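Local coordinates for protein peptidase family U32 (PDB 4HE6) that is of unknown function but forms the small all-beta C-terminal domain of a putative U32-family peptidase, at residues E7-Y15 with R77-K87. Numbering follows the deposited sequence. Where two conformers were deposited one is given.
Sequences EFAGLVLGY and RPLFPYNMMRK
Tyr15 lays one face of its ring along the backbone of Pro78 and Leu79, with Leu79 N 3.7 Å above the ring plane, while the ring and the proline point the same way side by side. CG stands anti to the backbone N (chi1 173°), which carries the ring across to segment 77-87 and brings Tyr15 CE2 within 3.5 Å of Pro78 CA. With an alanine in its place, the ring's packing on Pro78 and over Leu79 N would be lost, and the backbone there is likely to be less firmly held. Val12 sends both methyls to segment 77-87: CG2 rests 4.0 Å from Leu79 CD1, and CG1 lies near Phe80 O. Phe80 to Asn83 form a type II turn, which the Asn83 side chain braces by accepting the Phe80 N-H at OD1 from above its carbonyl plane. Tyr82, beyond the turn's midpoint, receives Leu11 CD2 at its ring edge, 3.7 Å from CD2 of the tyrosine, and Leu13 CD2 obliquely.

At the other end Met84 bends at chi3 (65°) and drops CE over one face of the Phe8 ring, 3.5 Å from its centroid, a CH-pi contact; SD stands farther off above the same face, 5.2 Å from the centroid, a Met-aromatic contact. Next to this pair, strands 10-15 and 84-87 run antiparallel; at a classic beta bulge Ala9 N and Gly10 N both donate to Met85 O, and Met85 N donates back to Gly10 O. Val12 prolongs the pairing into the turn: its N meets Asn83 O almost head-on, and its O accepts the Tyr82 N-H. Strand 84-87 also borders 35-39, where Arg86 NE forms a salt bridge with Glu37 OE2. Five backbone hydrogen bonds thus tie the segments, while aromatic faces and methyls supply apolar packing between the domain's N- and C-terminal parts.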
loop_
_atom_site.group_PDB
_atom_site.type_symbol
_atom_site.label_atom_id
_atom_site.label_comp_id
_atom_site.label_asym_id
_atom_site.label_seq_id
_atom_site.Cartn_x
_atom_site.Cartn_y
_atom_site.Cartn_z
ATOM N N GLU A 7 -1.996 11.502 7.023
ATOM C CA GLU A 7 -3.280 11.116 6.461
ATOM C C GLU A 7 -3.232 9.890 5.582
ATOM O O GLU A 7 -4.220 9.460 4.963
ATOM C CB GLU A 7 -3.826 12.327 5.626
ATOM C CG GLU A 7 -4.166 13.497 6.554
ATOM C CD GLU A 7 -4.663 14.680 5.764
ATOM O OE1 GLU A 7 -4.121 15.784 5.968
ATOM O OE2 GLU A 7 -5.590 14.519 4.907
ATOM N N PHE A 8 -2.022 9.321 5.482
ATOM C CA PHE A 8 -2.011 8.115 4.672
ATOM C C PHE A 8 -0.819 7.255 5.109
ATOM O O PHE A 8 0.097 7.749 5.758
ATOM C CB PHE A 8 -2.054 8.380 3.170
ATOM C CG PHE A 8 -0.903 9.179 2.645
ATOM C CD1 PHE A 8 -0.740 10.532 2.857
ATOM C CD2 PHE A 8 0.096 8.540 1.904
ATOM C CE1 PHE A 8 0.331 11.252 2.342
ATOM C CE2 PHE A 8 1.136 9.272 1.369
ATOM C CZ PHE A 8 1.283 10.621 1.591
ATOM N N ALA A 9 -0.865 5.994 4.719
ATOM C CA ALA A 9 0.152 5.041 5.064
ATOM C C ALA A 9 1.038 4.615 3.930
ATOM O O ALA A 9 2.116 4.077 4.174
ATOM C CB ALA A 9 -0.523 3.809 5.658
ATOM N N GLY A 10 0.607 4.834 2.680
ATOM C CA GLY A 10 1.447 4.460 1.573
ATOM C C GLY A 10 1.019 5.196 0.316
ATOM O O GLY A 10 -0.143 5.586 0.158
ATOM N N LEU A 11 1.954 5.314 -0.584
ATOM C CA LEU A 11 1.733 5.892 -1.909
ATOM C C LEU A 11 2.034 4.814 -2.942
ATOM O O LEU A 11 3.115 4.213 -2.903
ATOM C CB LEU A 11 2.658 7.088 -2.108
ATOM C CG LEU A 11 2.561 7.865 -3.414
ATOM C CD1 LEU A 11 1.207 8.529 -3.494
ATOM C CD2 LEU A 11 3.647 8.930 -3.506
ATOM N N VAL A 12 1.097 4.525 -3.823
ATOM C CA VAL A 12 1.348 3.479 -4.832
ATOM C C VAL A 12 2.351 3.995 -5.857
ATOM O O VAL A 12 2.133 5.053 -6.419
ATOM C CB VAL A 12 0.024 3.079 -5.516
ATOM C CG1 VAL A 12 0.278 2.023 -6.577
ATOM C CG2 VAL A 12 -0.973 2.579 -4.494
ATOM N N LEU A 13 3.432 3.259 -6.069
ATOM C CA LEU A 13 4.411 3.584 -7.085
ATOM C C LEU A 13 4.159 2.802 -8.378
ATOM O O LEU A 13 4.597 3.211 -9.436
ATOM C CB LEU A 13 5.825 3.400 -6.628
ATOM C CG LEU A 13 6.260 4.174 -5.396
ATOM C CD1 LEU A 13 7.719 3.866 -5.128
ATOM C CD2 LEU A 13 6.013 5.654 -5.573
ATOM N N GLY A 14 3.566 1.601 -8.245
ATOM C CA GLY A 14 3.391 0.750 -9.414
ATOM C C GLY A 14 2.466 -0.379 -9.062
ATOM O O GLY A 14 2.194 -0.699 -7.906
ATOM N N TYR A 15 1.967 -0.996 -10.124
ATOM C CA TYR A 15 1.043 -2.112 -10.006
ATOM C C TYR A 15 1.197 -3.029 -11.220
ATOM O O TYR A 15 1.140 -2.544 -12.323
ATOM C CB TYR A 15 -0.426 -1.597 -9.926
ATOM C CG TYR A 15 -1.403 -2.736 -9.968
ATOM C CD1 TYR A 15 -1.576 -3.615 -8.918
ATOM C CD2 TYR A 15 -2.206 -2.941 -11.095
ATOM C CE1 TYR A 15 -2.472 -4.661 -8.941
ATOM C CE2 TYR A 15 -3.109 -4.013 -11.155
ATOM C CZ TYR A 15 -3.237 -4.875 -10.073
ATOM O OH TYR A 15 -4.124 -5.940 -10.112
ATOM N N ARG A 77 -7.668 -5.417 -6.065
ATOM C CA ARG A 77 -8.176 -4.790 -7.302
ATOM C C ARG A 77 -7.046 -4.004 -7.923
ATOM O O ARG A 77 -6.080 -3.679 -7.216
ATOM C CB ARG A 77 -9.314 -3.826 -7.026
ATOM C CG ARG A 77 -10.493 -4.385 -6.250
ATOM C CD ARG A 77 -11.585 -3.361 -6.187
ATOM N NE ARG A 77 -12.725 -3.729 -5.407
ATOM C CZ ARG A 77 -13.830 -3.017 -5.297
ATOM N NH1 ARG A 77 -13.901 -1.839 -5.872
ATOM N NH2 ARG A 77 -14.820 -3.488 -4.567
ATOM N N PRO A 78 -7.160 -3.684 -9.203
ATOM C CA PRO A 78 -6.141 -2.852 -9.850
ATOM C C PRO A 78 -6.000 -1.503 -9.204
ATOM O O PRO A 78 -6.953 -0.910 -8.650
ATOM C CB PRO A 78 -6.632 -2.738 -11.294
ATOM C CG PRO A 78 -7.437 -4.030 -11.518
ATOM C CD PRO A 78 -8.167 -4.188 -10.184
ATOM N N LEU A 79 -4.772 -0.981 -9.286
ATOM C CA LEU A 79 -4.344 0.317 -8.805
ATOM C C LEU A 79 -3.579 1.040 -9.890
ATOM O O LEU A 79 -2.962 0.399 -10.746
ATOM C CB LEU A 79 -3.430 0.175 -7.584
ATOM C CG LEU A 79 -4.132 -0.422 -6.376
ATOM C CD1 LEU A 79 -3.089 -0.754 -5.291
ATOM C CD2 LEU A 79 -5.201 0.486 -5.801
ATOM N N PHE A 80 -3.625 2.366 -9.817
ATOM C CA PHE A 80 -2.764 3.163 -10.670
ATOM C C PHE A 80 -1.655 3.799 -9.872
ATOM O O PHE A 80 -1.805 4.041 -8.678
ATOM C CB PHE A 80 -3.576 4.261 -11.328
ATOM C CG PHE A 80 -4.630 3.794 -12.242
ATOM C CD1 PHE A 80 -5.947 3.699 -11.871
ATOM C CD2 PHE A 80 -4.262 3.421 -13.549
ATOM C CE1 PHE A 80 -6.927 3.241 -12.723
ATOM C CE2 PHE A 80 -5.225 2.960 -14.412
ATOM C CZ PHE A 80 -6.545 2.875 -14.019
ATOM N N PRO A 81 -0.527 4.098 -10.494
ATOM C CA PRO A 81 0.527 4.851 -9.806
ATOM C C PRO A 81 -0.069 6.116 -9.223
ATOM O O PRO A 81 -0.822 6.841 -9.831
ATOM C CB PRO A 81 1.497 5.138 -10.931
ATOM C CG PRO A 81 1.332 3.976 -11.889
ATOM C CD PRO A 81 -0.154 3.759 -11.881
ATOM N N TYR A 82 0.307 6.347 -7.951
ATOM C CA TYR A 82 -0.011 7.542 -7.181
ATOM C C TYR A 82 -1.412 7.577 -6.624
ATOM O O TYR A 82 -1.792 8.553 -5.981
ATOM C CB TYR A 82 0.434 8.859 -7.895
ATOM C CG TYR A 82 1.914 8.701 -8.175
ATOM C CD1 TYR A 82 2.394 8.294 -9.376
ATOM C CD2 TYR A 82 2.847 8.831 -7.146
ATOM C CE1 TYR A 82 3.739 8.076 -9.655
ATOM C CE2 TYR A 82 4.174 8.617 -7.379
ATOM C CZ TYR A 82 4.625 8.241 -8.611
ATOM O OH TYR A 82 5.963 8.006 -8.853
ATOM N N ASN A 83 -2.170 6.446 -6.759
ATOM C CA ASN A 83 -3.203 6.202 -5.790
ATOM C C ASN A 83 -2.578 6.104 -4.396
ATOM O O ASN A 83 -1.397 5.910 -4.253
ATOM C CB ASN A 83 -4.006 4.957 -6.160
ATOM C CG ASN A 83 -4.935 5.143 -7.387
ATOM O OD1 ASN A 83 -5.174 4.218 -8.125
ATOM N ND2 ASN A 83 -5.454 6.333 -7.684
ATOM N N MET A 84 -3.423 6.266 -3.402
ATOM C CA MET A 84 -2.981 6.329 -2.026
ATOM C C MET A 84 -3.585 5.202 -1.211
ATOM O O MET A 84 -4.579 4.574 -1.580
ATOM C CB MET A 84 -3.411 7.700 -1.479
ATOM C CG MET A 84 -2.920 8.929 -2.249
ATOM S SD MET A 84 -3.327 10.560 -1.597
ATOM C CE MET A 84 -2.456 10.655 -0.051
ATOM N N MET A 85 -2.967 4.928 -0.068
ATOM C CA MET A 85 -3.388 3.892 0.839
ATOM C C MET A 85 -3.432 4.438 2.256
ATOM O O MET A 85 -2.507 5.132 2.671
ATOM C CB MET A 85 -2.375 2.719 0.827
ATOM C CG MET A 85 -2.874 1.501 1.564
ATOM S SD MET A 85 -1.623 0.192 1.717
ATOM C CE MET A 85 -0.707 0.840 3.105
ATOM N N ARG A 86 -4.486 4.150 3.007
ATOM C CA ARG A 86 -4.596 4.572 4.406
ATOM C C ARG A 86 -5.036 3.384 5.231
ATOM O O ARG A 86 -5.658 2.453 4.760
ATOM C CB ARG A 86 -5.544 5.755 4.599
ATOM C CG ARG A 86 -6.930 5.545 4.058
ATOM C CD ARG A 86 -7.844 6.774 4.181
ATOM N NE ARG A 86 -8.999 6.682 3.258
ATOM C CZ ARG A 86 -9.484 7.647 2.513
ATOM N NH1 ARG A 86 -9.003 8.883 2.492
ATOM N NH2 ARG A 86 -10.542 7.413 1.710
ATOM N N LYS A 87 -4.693 3.408 6.510
ATOM C CA LYS A 87 -5.324 2.413 7.377
ATOM C C LYS A 87 -6.837 2.529 7.483
ATOM O O LYS A 87 -7.288 3.671 7.572
ATOM C CB LYS A 87 -4.654 2.571 8.747
ATOM C CG LYS A 87 -3.177 2.215 8.582
ATOM C CD LYS A 87 -2.895 0.772 8.819
ATOM C CE LYS A 87 -2.522 0.390 10.236
ATOM N NZ LYS A 87 -1.564 1.305 10.873
HETATM O O HOH W 1 -6.753 10.122 4.209
#